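Putative glycosyltransferase (GalT1) (PDB 4PHR) probably transfers a sugar from a UDP-linked donor, this chain being the GT-D-fold part of a longer protein and binding UDP and manganese. Local coordinates at residues Q183-I188 / G206-V211; R190-N195 / A214-K219; L202-P207 / G227-E232. All blocks are in the same frame, centred on the assembly; numbering follows the deposited sequence.

Contact 1: residues Q183-I188 / G206-V211. With UDP (uridine-5'-diphosphate), chain B.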
loop_
_atom_site.group_PDB
_atom_site.type_symbol
_atom_site.label_atom_id
_atom_site.label_comp_id
_atom_site.label_asym_id
_atom_site.label_seq_id
_atom_site.Cartn_x
_atom_site.Cartn_y
_atom_site.Cartn_z
ATOM N N GLN A 183 -1.249 11.356 -13.633
ATOM C CA GLN A 183 -1.255 12.511 -14.520
ATOM C C GLN A 183 -0.617 13.736 -13.868
ATOM O O GLN A 183 -0.054 14.597 -14.545
ATOM C CB GLN A 183 -2.673 12.850 -14.950
ATOM C CG GLN A 183 -2.707 14.048 -15.869
ATOM C CD GLN A 183 -4.089 14.353 -16.378
ATOM O OE1 GLN A 183 -4.678 13.564 -17.118
ATOM N NE2 GLN A 183 -4.619 15.505 -15.986
ATOM N N TYR A 184 -0.710 13.812 -12.547
ATOM C CA TYR A 184 -0.210 14.963 -11.812
ATOM C C TYR A 184 1.084 14.642 -11.085
ATOM O O TYR A 184 1.444 15.331 -10.131
ATOM C CB TYR A 184 -1.273 15.445 -10.818
ATOM C CG TYR A 184 -2.554 15.857 -11.499
ATOM C CD1 TYR A 184 -3.569 14.937 -11.732
ATOM C CD2 TYR A 184 -2.737 17.162 -11.938
ATOM C CE1 TYR A 184 -4.737 15.311 -12.372
ATOM C CE2 TYR A 184 -3.900 17.544 -12.574
ATOM C CZ TYR A 184 -4.894 16.613 -12.789
ATOM O OH TYR A 184 -6.052 16.992 -13.424
ATOM N N TYR A 185 1.799 13.615 -11.549
ATOM C CA TYR A 185 2.932 13.112 -10.785
ATOM C C TYR A 185 3.994 14.162 -10.441
ATOM O O TYR A 185 4.428 14.250 -9.287
ATOM C CB TYR A 185 3.612 11.917 -11.449
ATOM C CG TYR A 185 4.764 11.459 -10.603
ATOM C CD1 TYR A 185 4.535 10.762 -9.423
ATOM C CD2 TYR A 185 6.071 11.779 -10.935
ATOM C CE1 TYR A 185 5.580 10.369 -8.615
ATOM C CE2 TYR A 185 7.126 11.391 -10.132
ATOM C CZ TYR A 185 6.873 10.689 -8.971
ATOM O OH TYR A 185 7.912 10.295 -8.166
ATOM N N ASP A 186 4.435 14.932 -11.434
ATOM C CA ASP A 186 5.488 15.914 -11.188
ATOM C C ASP A 186 5.099 16.902 -10.086
ATOM O O ASP A 186 5.915 17.227 -9.218
ATOM C CB ASP A 186 5.868 16.670 -12.469
ATOM C CG ASP A 186 6.618 15.801 -13.469
ATOM O OD1 ASP A 186 7.068 14.694 -13.104
ATOM O OD2 ASP A 186 6.774 16.243 -14.628
ATOM N N GLU A 187 3.857 17.375 -10.120
ATOM C CA GLU A 187 3.376 18.290 -9.085
ATOM C C GLU A 187 3.292 17.612 -7.709
ATOM O O GLU A 187 3.638 18.213 -6.685
ATOM C CB GLU A 187 2.017 18.890 -9.458
ATOM C CG GLU A 187 1.489 19.882 -8.422
ATOM C CD GLU A 187 0.108 20.412 -8.757
ATOM O OE1 GLU A 187 -0.520 19.893 -9.703
ATOM O OE2 GLU A 187 -0.349 21.356 -8.071
ATOM N N ILE A 188 2.819 16.367 -7.683
ATOM C CA ILE A 188 2.737 15.642 -6.427
ATOM C C ILE A 188 4.124 15.482 -5.812
ATOM O O ILE A 188 4.311 15.742 -4.620
ATOM C CB ILE A 188 2.074 14.265 -6.610
ATOM C CG1 ILE A 188 0.613 14.451 -7.049
ATOM C CG2 ILE A 188 2.158 13.471 -5.312
ATOM C CD1 ILE A 188 -0.052 13.189 -7.596
ATOM N N GLY A 206 -2.316 4.238 -4.709
ATOM C CA GLY A 206 -2.281 3.271 -5.789
ATOM C C GLY A 206 -0.909 3.166 -6.433
ATOM O O GLY A 206 0.109 3.242 -5.736
ATOM N N PRO A 207 -0.864 2.959 -7.765
ATOM C CA PRO A 207 0.440 2.759 -8.416
ATOM C C PRO A 207 1.329 3.995 -8.356
ATOM O O PRO A 207 2.563 3.872 -8.331
ATOM C CB PRO A 207 0.072 2.431 -9.870
ATOM C CG PRO A 207 -1.321 2.910 -10.028
ATOM C CD PRO A 207 -1.987 2.781 -8.698
ATOM N N THR A 208 0.715 5.170 -8.327
ATOM C CA THR A 208 1.474 6.405 -8.242
ATOM C C THR A 208 2.300 6.450 -6.953
ATOM O O THR A 208 3.405 7.002 -6.929
ATOM C CB THR A 208 0.553 7.629 -8.362
ATOM O OG1 THR A 208 -0.153 7.555 -9.607
ATOM C CG2 THR A 208 1.353 8.927 -8.316
ATOM N N ALA A 209 1.761 5.863 -5.888
ATOM C CA ALA A 209 2.458 5.813 -4.600
ATOM C C ALA A 209 3.838 5.167 -4.724
ATOM O O ALA A 209 4.781 5.582 -4.059
ATOM C CB ALA A 209 1.625 5.066 -3.559
ATOM N N LYS A 210 3.962 4.151 -5.570
ATOM C CA LYS A 210 5.222 3.418 -5.655
ATOM C C LYS A 210 6.312 4.290 -6.277
ATOM O O LYS A 210 7.471 4.283 -5.838
ATOM C CB LYS A 210 5.049 2.114 -6.426
ATOM C CG LYS A 210 4.133 1.092 -5.716
ATOM C CD LYS A 210 2.670 1.353 -6.024
ATOM C CE LYS A 210 1.715 0.306 -5.439
ATOM N NZ LYS A 210 1.254 0.564 -4.043
ATOM N N VAL A 211 5.939 5.044 -7.303
ATOM C CA VAL A 211 6.889 5.923 -7.970
ATOM C C VAL A 211 7.286 7.047 -7.015
ATOM O O VAL A 211 8.463 7.403 -6.908
ATOM C CB VAL A 211 6.310 6.503 -9.274
ATOM C CG1 VAL A 211 7.364 7.353 -10.000
ATOM C CG2 VAL A 211 5.830 5.373 -10.181
HETATM N N1 UDP B . -5.705 6.059 -4.734
HETATM C C2 UDP B . -5.842 7.399 -5.002
HETATM N N3 UDP B . -5.599 7.872 -6.269
HETATM C C4 UDP B . -5.212 7.016 -7.273
HETATM C C5 UDP B . -5.067 5.655 -7.005
HETATM C C6 UDP B . -5.462 5.187 -5.757
HETATM O O2 UDP B . -6.208 8.179 -4.123
HETATM O O4 UDP B . -4.978 7.494 -8.389
HETATM C "C1'" UDP B . -5.891 5.592 -3.352
HETATM C "C2'" UDP B . -7.150 4.859 -2.975
HETATM O "O2'" UDP B . -8.204 5.769 -2.736
HETATM C "C3'" UDP B . -6.699 4.160 -1.711
HETATM C "C4'" UDP B . -5.241 3.843 -2.000
HETATM O "O4'" UDP B . -4.864 4.649 -3.119
HETATM O "O3'" UDP B . -6.756 5.052 -0.619
HETATM C "C5'" UDP B . -5.027 2.365 -2.303
HETATM O "O5'" UDP B . -3.661 2.165 -2.640
HETATM P PA UDP B . -3.084 0.720 -3.056
HETATM O O1A UDP B . -3.689 0.298 -4.335
HETATM O O2A UDP B . -1.607 0.849 -3.036
HETATM O O3A UDP B . -3.651 -0.210 -1.858
HETATM P PB UDP B . -3.397 -1.766 -1.443
HETATM O O1B UDP B . -4.636 -2.494 -1.847
HETATM O O2B UDP B . -3.242 -1.707 0.029
HETATM O O3B UDP B . -2.189 -2.273 -2.168
#
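This is a buried helix-to-helix contact in which one tyrosine, Y185, lies against the first turns of helix 206-218, whose N-terminal end holds UDP. The two backbones approach within 7.3 Å, measured from Y185 CA to T208 CA. From there the side chain of Y185 reaches across because its ring stands anti to the backbone nitrogen (chi1 -180°). The ring then slides past T208, whose methyl CG2 sits at the ring edge, near its plane, 3.8 Å from Y185 CD1. Farther out V211 meets the ring obliquely, with Y185 CZ 3.5 Å from V211 CG1. A long aromatic residue suits this place: its flank is apolar like its neighbours, while its hydroxyl can reach a polar group beyond them. That group is D215, one turn farther along the opposite helix, which probably hydrogen-bonds Y185 OH. The two helices belong to the Rossmann-like layer of the GT-D fold: helix 185-195 lies on the crossover from strand 170-176 to strand 200-204, and helix 206-218 leads on from there to strand 223-225. The beginning of helix 206-218 serves the nucleotide. G206, with the positive phi that glycine adopts easily, directs its N-H to UDP O5' (3.2 Å, at an angle of 142°). K210 is bent at chi2 and chi4, so that its chain curls back toward the start of its own helix and NZ lies 3.0 Å from UDP O2A. The same ammonium makes a weak bond to G206 O and a salt bridge to D225, and R33 gathers with it round the diphosphate. P207 and V211 both rest on L56 of helix 54-64, V211 also on R59.

Contact 2: residues R190-N195 / A214-K219; sequences RLTEKN and ADLTTK
T192 meets L216 where the later turns of two helices lie side by side on one face of the parallel, Rossmann-like sheet of the GT-D fold. The threonine methyl does the touching: T192 CG2 is 3.7 Å from L216 CD2, and the two side chains cross at about a right angle. A branched residue fits here because it divides its duties, its methyl going to the neighbouring helix and its hydroxyl, OG1, returning to the backbone O of I188 in its own helix. The leucine is twisted off the staggered positions (chi1 -108°), yet its end comes closer to the opposite helix, and both T192 and L216 also rest on I201 of strand 200-204. Next in line, E193 serves two levels. Its CG lies beside the leucine, 4.1 Å from L216 CD1, while its extended chain carries the carboxylate out to K219, just past the end of helix 206-218. Long, flexible, charged chains suit this outer margin. There the lysine crosses the glutamate nearly at a right angle, and K219 NZ forms a salt bridge of 3.3 Å with E193 OE2. The flank of the lysine, rather than its tip, lies closest to the carboxylate: K219 CE is 3.1 Å from that same E193 OE2.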
loop_
_atom_site.group_PDB
_atom_site.type_symbol
_atom_site.label_atom_id
_atom_site.label_comp_id
_atom_site.label_asym_id
_atom_site.label_seq_id
_atom_site.Cartn_x
_atom_site.Cartn_y
_atom_site.Cartn_z
ATOM N N ARG A 190 6.808 17.313 -6.393
ATOM C CA ARG A 190 7.318 18.640 -6.055
ATOM C C ARG A 190 6.752 19.141 -4.718
ATOM O O ARG A 190 7.500 19.594 -3.854
ATOM C CB ARG A 190 6.993 19.618 -7.185
ATOM C CG ARG A 190 7.571 21.013 -6.992
ATOM C CD ARG A 190 7.375 21.889 -8.231
ATOM N NE ARG A 190 5.964 22.118 -8.536
ATOM C CZ ARG A 190 5.327 21.587 -9.577
ATOM N NH1 ARG A 190 5.976 20.797 -10.426
ATOM N NH2 ARG A 190 4.041 21.848 -9.774
ATOM N N LEU A 191 5.437 19.021 -4.532
ATOM C CA LEU A 191 4.810 19.518 -3.309
ATOM C C LEU A 191 5.080 18.608 -2.113
ATOM O O LEU A 191 5.153 19.070 -0.976
ATOM C CB LEU A 191 3.303 19.724 -3.507
ATOM C CG LEU A 191 2.921 20.789 -4.546
ATOM C CD1 LEU A 191 1.437 21.112 -4.488
ATOM C CD2 LEU A 191 3.753 22.063 -4.379
ATOM N N THR A 192 5.231 17.312 -2.364
ATOM C CA THR A 192 5.595 16.399 -1.281
ATOM C C THR A 192 6.961 16.777 -0.706
ATOM O O THR A 192 7.110 16.917 0.509
ATOM C CB THR A 192 5.581 14.924 -1.734
ATOM O OG1 THR A 192 4.269 14.578 -2.199
ATOM C CG2 THR A 192 5.945 14.007 -0.575
ATOM N N GLU A 193 7.943 16.984 -1.583
ATOM C CA GLU A 193 9.276 17.406 -1.160
ATOM C C GLU A 193 9.232 18.696 -0.344
ATOM O O GLU A 193 9.888 18.811 0.689
ATOM C CB GLU A 193 10.174 17.645 -2.373
ATOM C CG GLU A 193 10.490 16.422 -3.208
ATOM C CD GLU A 193 11.316 16.780 -4.432
ATOM O OE1 GLU A 193 12.170 17.690 -4.331
ATOM O OE2 GLU A 193 11.105 16.163 -5.497
ATOM N N LYS A 194 8.466 19.668 -0.828
ATOM C CA LYS A 194 8.370 20.972 -0.180
ATOM C C LYS A 194 7.823 20.864 1.237
ATOM O O LYS A 194 8.132 21.694 2.098
ATOM C CB LYS A 194 7.462 21.898 -0.985
ATOM C CG LYS A 194 8.096 22.487 -2.225
ATOM C CD LYS A 194 7.039 23.178 -3.063
ATOM C CE LYS A 194 7.668 24.025 -4.142
ATOM N NZ LYS A 194 8.407 25.158 -3.528
ATOM N N ASN A 195 6.986 19.859 1.473
ATOM C CA ASN A 195 6.287 19.742 2.743
ATOM C C ASN A 195 6.828 18.655 3.657
ATOM O O ASN A 195 6.287 18.427 4.743
ATOM C CB ASN A 195 4.792 19.531 2.502
ATOM C CG ASN A 195 4.091 20.805 2.076
ATOM O OD1 ASN A 195 3.769 21.650 2.909
ATOM N ND2 ASN A 195 3.863 20.955 0.778
ATOM N N ALA A 214 9.692 5.690 -4.375
ATOM C CA ALA A 214 10.996 5.467 -4.995
ATOM C C ALA A 214 11.765 6.775 -5.153
ATOM O O ALA A 214 12.940 6.859 -4.788
ATOM C CB ALA A 214 10.834 4.771 -6.335
ATOM N N ASP A 215 11.104 7.802 -5.681
ATOM C CA ASP A 215 11.779 9.081 -5.920
ATOM C C ASP A 215 12.117 9.824 -4.625
ATOM O O ASP A 215 13.164 10.462 -4.528
ATOM C CB ASP A 215 10.954 9.975 -6.850
ATOM C CG ASP A 215 10.935 9.476 -8.291
ATOM O OD1 ASP A 215 11.752 8.592 -8.649
ATOM O OD2 ASP A 215 10.104 9.986 -9.077
ATOM N N LEU A 216 11.226 9.761 -3.637
ATOM C CA LEU A 216 11.463 10.378 -2.330
ATOM C C LEU A 216 12.657 9.713 -1.639
ATOM O O LEU A 216 13.455 10.375 -0.973
ATOM C CB LEU A 216 10.221 10.236 -1.444
ATOM C CG LEU A 216 9.273 11.373 -1.055
ATOM C CD1 LEU A 216 9.460 12.662 -1.850
ATOM C CD2 LEU A 216 7.824 10.874 -1.112
ATOM N N THR A 217 12.763 8.398 -1.794
ATOM C CA THR A 217 13.844 7.612 -1.201
ATOM C C THR A 217 15.193 7.976 -1.812
ATOM O O THR A 217 16.209 8.043 -1.111
ATOM C CB THR A 217 13.579 6.101 -1.378
ATOM O OG1 THR A 217 12.345 5.764 -0.736
ATOM C CG2 THR A 217 14.702 5.266 -0.774
ATOM N N THR A 218 15.196 8.221 -3.118
ATOM C CA THR A 218 16.410 8.635 -3.819
ATOM C C THR A 218 16.865 10.009 -3.331
ATOM O O THR A 218 18.056 10.336 -3.379
ATOM C CB THR A 218 16.180 8.660 -5.341
ATOM O OG1 THR A 218 15.888 7.334 -5.801
ATOM C CG2 THR A 218 17.409 9.177 -6.063
ATOM N N LYS A 219 15.914 10.803 -2.848
ATOM C CA LYS A 219 16.197 12.128 -2.302
ATOM C C LYS A 219 16.429 12.073 -0.791
ATOM O O LYS A 219 16.537 13.108 -0.129
ATOM C CB LYS A 219 15.061 13.100 -2.635
ATOM C CG LYS A 219 14.811 13.287 -4.129
ATOM C CD LYS A 219 13.676 14.274 -4.381
ATOM C CE LYS A 219 14.071 15.334 -5.409
ATOM N NZ LYS A 219 13.897 14.874 -6.817
#

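Contact 3: residues L202-P207 / G227-E232; sequences LVMLGP and GHIDSE. With UDP (uridine-5'-diphosphate), chain B.
M204, on strand 200-204, reaches over the backbone of G227, and its atoms meet the opposite segment in turn. M204 CB lies 3.4 Å from G227 O. M204 CG, set beside the backbone N of its own residue, approaches G227 O still more closely, at 3.3 Å. A turn about the CB-CG bond (chi2 76°) then swings SD aside, leaving M204 CE to brush I229 CG2 at a loose 4.4 Å. An unbranched, pliable methionine suits this path, since it can skirt a peptide group and still reach the isoleucine; M204 also touches I150 and E152 of strand 147-153. The backbones are joined as well, though weakly, by G227 N to V203 O at 3.5 Å. The place is the C-terminal end of the parallel strands of a Rossmann-like sheet, where the loops after strands 200-204 and 223-225 form part of the UDP pocket, as commonly happens in nucleotide-binding folds of this kind. G227 has positive phi and no side chain, so the diphosphate can come close: G227 CA is 3.3 Å from UDP O3A. H228, the N-cap residue of helix 229-238, then grips the beta phosphate twice. Its backbone N donates to UDP O2B, nearly straight at 165°, and H228 ND1 donates in the ring plane to UDP O1B over 2.8 Å. The start of the helix, with its partial positive charge, would be expected to favour the phosphate. UDP C5' sits over the centre of one face of the H228 imidazole, 3.5 Å above it, while NE2 is hydrogen-bonded to H250.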
loop_
_atom_site.group_PDB
_atom_site.type_symbol
_atom_site.label_atom_id
_atom_site.label_comp_id
_atom_site.label_asym_id
_atom_site.label_seq_id
_atom_site.Cartn_x
_atom_site.Cartn_y
_atom_site.Cartn_z
ATOM N N LEU A 202 3.766 9.171 4.551
ATOM C CA LEU A 202 2.931 7.989 4.346
ATOM C C LEU A 202 2.155 8.228 3.069
ATOM O O LEU A 202 1.608 9.314 2.874
ATOM C CB LEU A 202 1.941 7.805 5.500
ATOM C CG LEU A 202 2.534 7.733 6.913
ATOM C CD1 LEU A 202 1.435 7.486 7.950
ATOM C CD2 LEU A 202 3.628 6.675 7.002
ATOM N N VAL A 203 2.110 7.229 2.194
ATOM C CA VAL A 203 1.488 7.423 0.894
ATOM C C VAL A 203 0.411 6.369 0.657
ATOM O O VAL A 203 0.667 5.173 0.798
ATOM C CB VAL A 203 2.532 7.358 -0.246
ATOM C CG1 VAL A 203 1.898 7.795 -1.557
ATOM C CG2 VAL A 203 3.742 8.223 0.088
ATOM N N MET A 204 -0.784 6.831 0.280
ATOM C CA MET A 204 -1.918 5.963 -0.017
ATOM C C MET A 204 -2.454 6.420 -1.370
ATOM O O MET A 204 -3.332 7.279 -1.444
ATOM C CB MET A 204 -2.999 6.057 1.071
ATOM C CG MET A 204 -2.532 5.625 2.466
ATOM S SD MET A 204 -1.491 6.864 3.294
ATOM C CE MET A 204 -1.838 6.533 5.019
ATOM N N LEU A 205 -1.903 5.864 -2.448
ATOM C CA LEU A 205 -2.111 6.468 -3.758
ATOM C C LEU A 205 -1.910 5.484 -4.912
ATOM O O LEU A 205 -1.420 5.855 -5.977
ATOM C CB LEU A 205 -1.219 7.715 -3.932
ATOM C CG LEU A 205 -1.779 8.804 -4.854
ATOM C CD1 LEU A 205 -2.961 9.532 -4.206
ATOM C CD2 LEU A 205 -0.688 9.798 -5.244
ATOM N N GLY A 206 -2.316 4.238 -4.709
ATOM C CA GLY A 206 -2.281 3.271 -5.789
ATOM C C GLY A 206 -0.909 3.166 -6.433
ATOM O O GLY A 206 0.109 3.242 -5.736
ATOM N N PRO A 207 -0.864 2.959 -7.765
ATOM C CA PRO A 207 0.440 2.759 -8.416
ATOM C C PRO A 207 1.329 3.995 -8.356
ATOM O O PRO A 207 2.563 3.872 -8.331
ATOM C CB PRO A 207 0.072 2.431 -9.870
ATOM C CG PRO A 207 -1.321 2.910 -10.028
ATOM C CD PRO A 207 -1.987 2.781 -8.698
ATOM N N GLY A 227 -1.152 2.219 1.226
ATOM C CA GLY A 227 -2.310 1.762 0.474
ATOM C C GLY A 227 -3.631 1.805 1.221
ATOM O O GLY A 227 -4.054 2.860 1.690
ATOM N N HIS A 228 -4.277 0.644 1.326
ATOM C CA HIS A 228 -5.636 0.516 1.877
ATOM C C HIS A 228 -5.696 0.284 3.392
ATOM O O HIS A 228 -6.690 -0.252 3.910
ATOM C CB HIS A 228 -6.395 -0.591 1.135
ATOM C CG HIS A 228 -7.025 -0.136 -0.146
ATOM N ND1 HIS A 228 -6.796 -0.757 -1.353
ATOM C CD2 HIS A 228 -7.900 0.866 -0.398
ATOM C CE1 HIS A 228 -7.505 -0.160 -2.296
ATOM N NE2 HIS A 228 -8.187 0.826 -1.742
ATOM N N ILE A 229 -4.651 0.679 4.112
ATOM C CA ILE A 229 -4.604 0.421 5.551
ATOM C C ILE A 229 -5.859 0.928 6.281
ATOM O O ILE A 229 -6.346 0.289 7.214
ATOM C CB ILE A 229 -3.318 1.000 6.218
ATOM C CG1 ILE A 229 -3.213 0.518 7.663
ATOM C CG2 ILE A 229 -3.275 2.524 6.120
ATOM C CD1 ILE A 229 -3.112 -0.988 7.771
ATOM N N ASP A 230 -6.411 2.059 5.851
ATOM C CA ASP A 230 -7.571 2.602 6.549
ATOM C C ASP A 230 -8.797 1.690 6.485
ATOM O O ASP A 230 -9.499 1.520 7.487
ATOM C CB ASP A 230 -7.954 3.987 6.027
ATOM C CG ASP A 230 -9.147 4.563 6.768
ATOM O OD1 ASP A 230 -8.942 5.209 7.824
ATOM O OD2 ASP A 230 -10.291 4.353 6.304
ATOM N N SER A 231 -9.074 1.135 5.306
ATOM C CA SER A 231 -10.211 0.228 5.155
ATOM C C SER A 231 -10.046 -0.970 6.068
ATOM O O SER A 231 -10.998 -1.389 6.737
ATOM C CB SER A 231 -10.331 -0.278 3.715
ATOM O OG SER A 231 -10.651 0.773 2.826
ATOM N N GLU A 232 -8.841 -1.536 6.073
ATOM C CA GLU A 232 -8.559 -2.715 6.887
ATOM C C GLU A 232 -8.720 -2.395 8.375
ATOM O O GLU A 232 -9.280 -3.190 9.142
ATOM C CB GLU A 232 -7.162 -3.244 6.574
ATOM C CG GLU A 232 -7.071 -3.885 5.183
ATOM C CD GLU A 232 -7.285 -5.392 5.213
ATOM O OE1 GLU A 232 -7.565 -5.943 6.300
ATOM O OE2 GLU A 232 -7.165 -6.035 4.146
HETATM N N1 UDP B . -5.705 6.059 -4.734
HETATM C C2 UDP B . -5.842 7.399 -5.002
HETATM N N3 UDP B . -5.599 7.872 -6.269
HETATM C C4 UDP B . -5.212 7.016 -7.273
HETATM C C5 UDP B . -5.067 5.655 -7.005
HETATM C C6 UDP B . -5.462 5.187 -5.757
HETATM O O2 UDP B . -6.208 8.179 -4.123
HETATM O O4 UDP B . -4.978 7.494 -8.389
HETATM C "C1'" UDP B . -5.891 5.592 -3.352
HETATM C "C2'" UDP B . -7.150 4.859 -2.975
HETATM O "O2'" UDP B . -8.204 5.769 -2.736
HETATM C "C3'" UDP B . -6.699 4.160 -1.711
HETATM C "C4'" UDP B . -5.241 3.843 -2.000
HETATM O "O4'" UDP B . -4.864 4.649 -3.119
HETATM O "O3'" UDP B . -6.756 5.052 -0.619
HETATM C "C5'" UDP B . -5.027 2.365 -2.303
HETATM O "O5'" UDP B . -3.661 2.165 -2.640
HETATM P PA UDP B . -3.084 0.720 -3.056
HETATM O O1A UDP B . -3.689 0.298 -4.335
HETATM O O2A UDP B . -1.607 0.849 -3.036
HETATM O O3A UDP B . -3.651 -0.210 -1.858
HETATM P PB UDP B . -3.397 -1.766 -1.443
HETATM O O1B UDP B . -4.636 -2.494 -1.847
HETATM O O2B UDP B . -3.242 -1.707 0.029
HETATM O O3B UDP B . -2.189 -2.273 -2.168
#

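Contacts 1 and 2 are successive levels of one helix pair, 185-195 against 206-218. Contact 1 is wholly buried, an aromatic ring among apolar groups, whereas contact 2 runs from a buried methyl packing out to a salt bridge at the surface. A probable Y185-D215 hydrogen bond joins the two levels. Contact 3, the nearest of the three to the centre of the chain, replaces helix packing with a strand meeting a loop, and backbone atoms do much of its work. It shares G206 and P207 with contact 1; both touch UDP, while contact 2 stands clear of the ligand. A209 packing on V203 also ties contact 1 to contact 3.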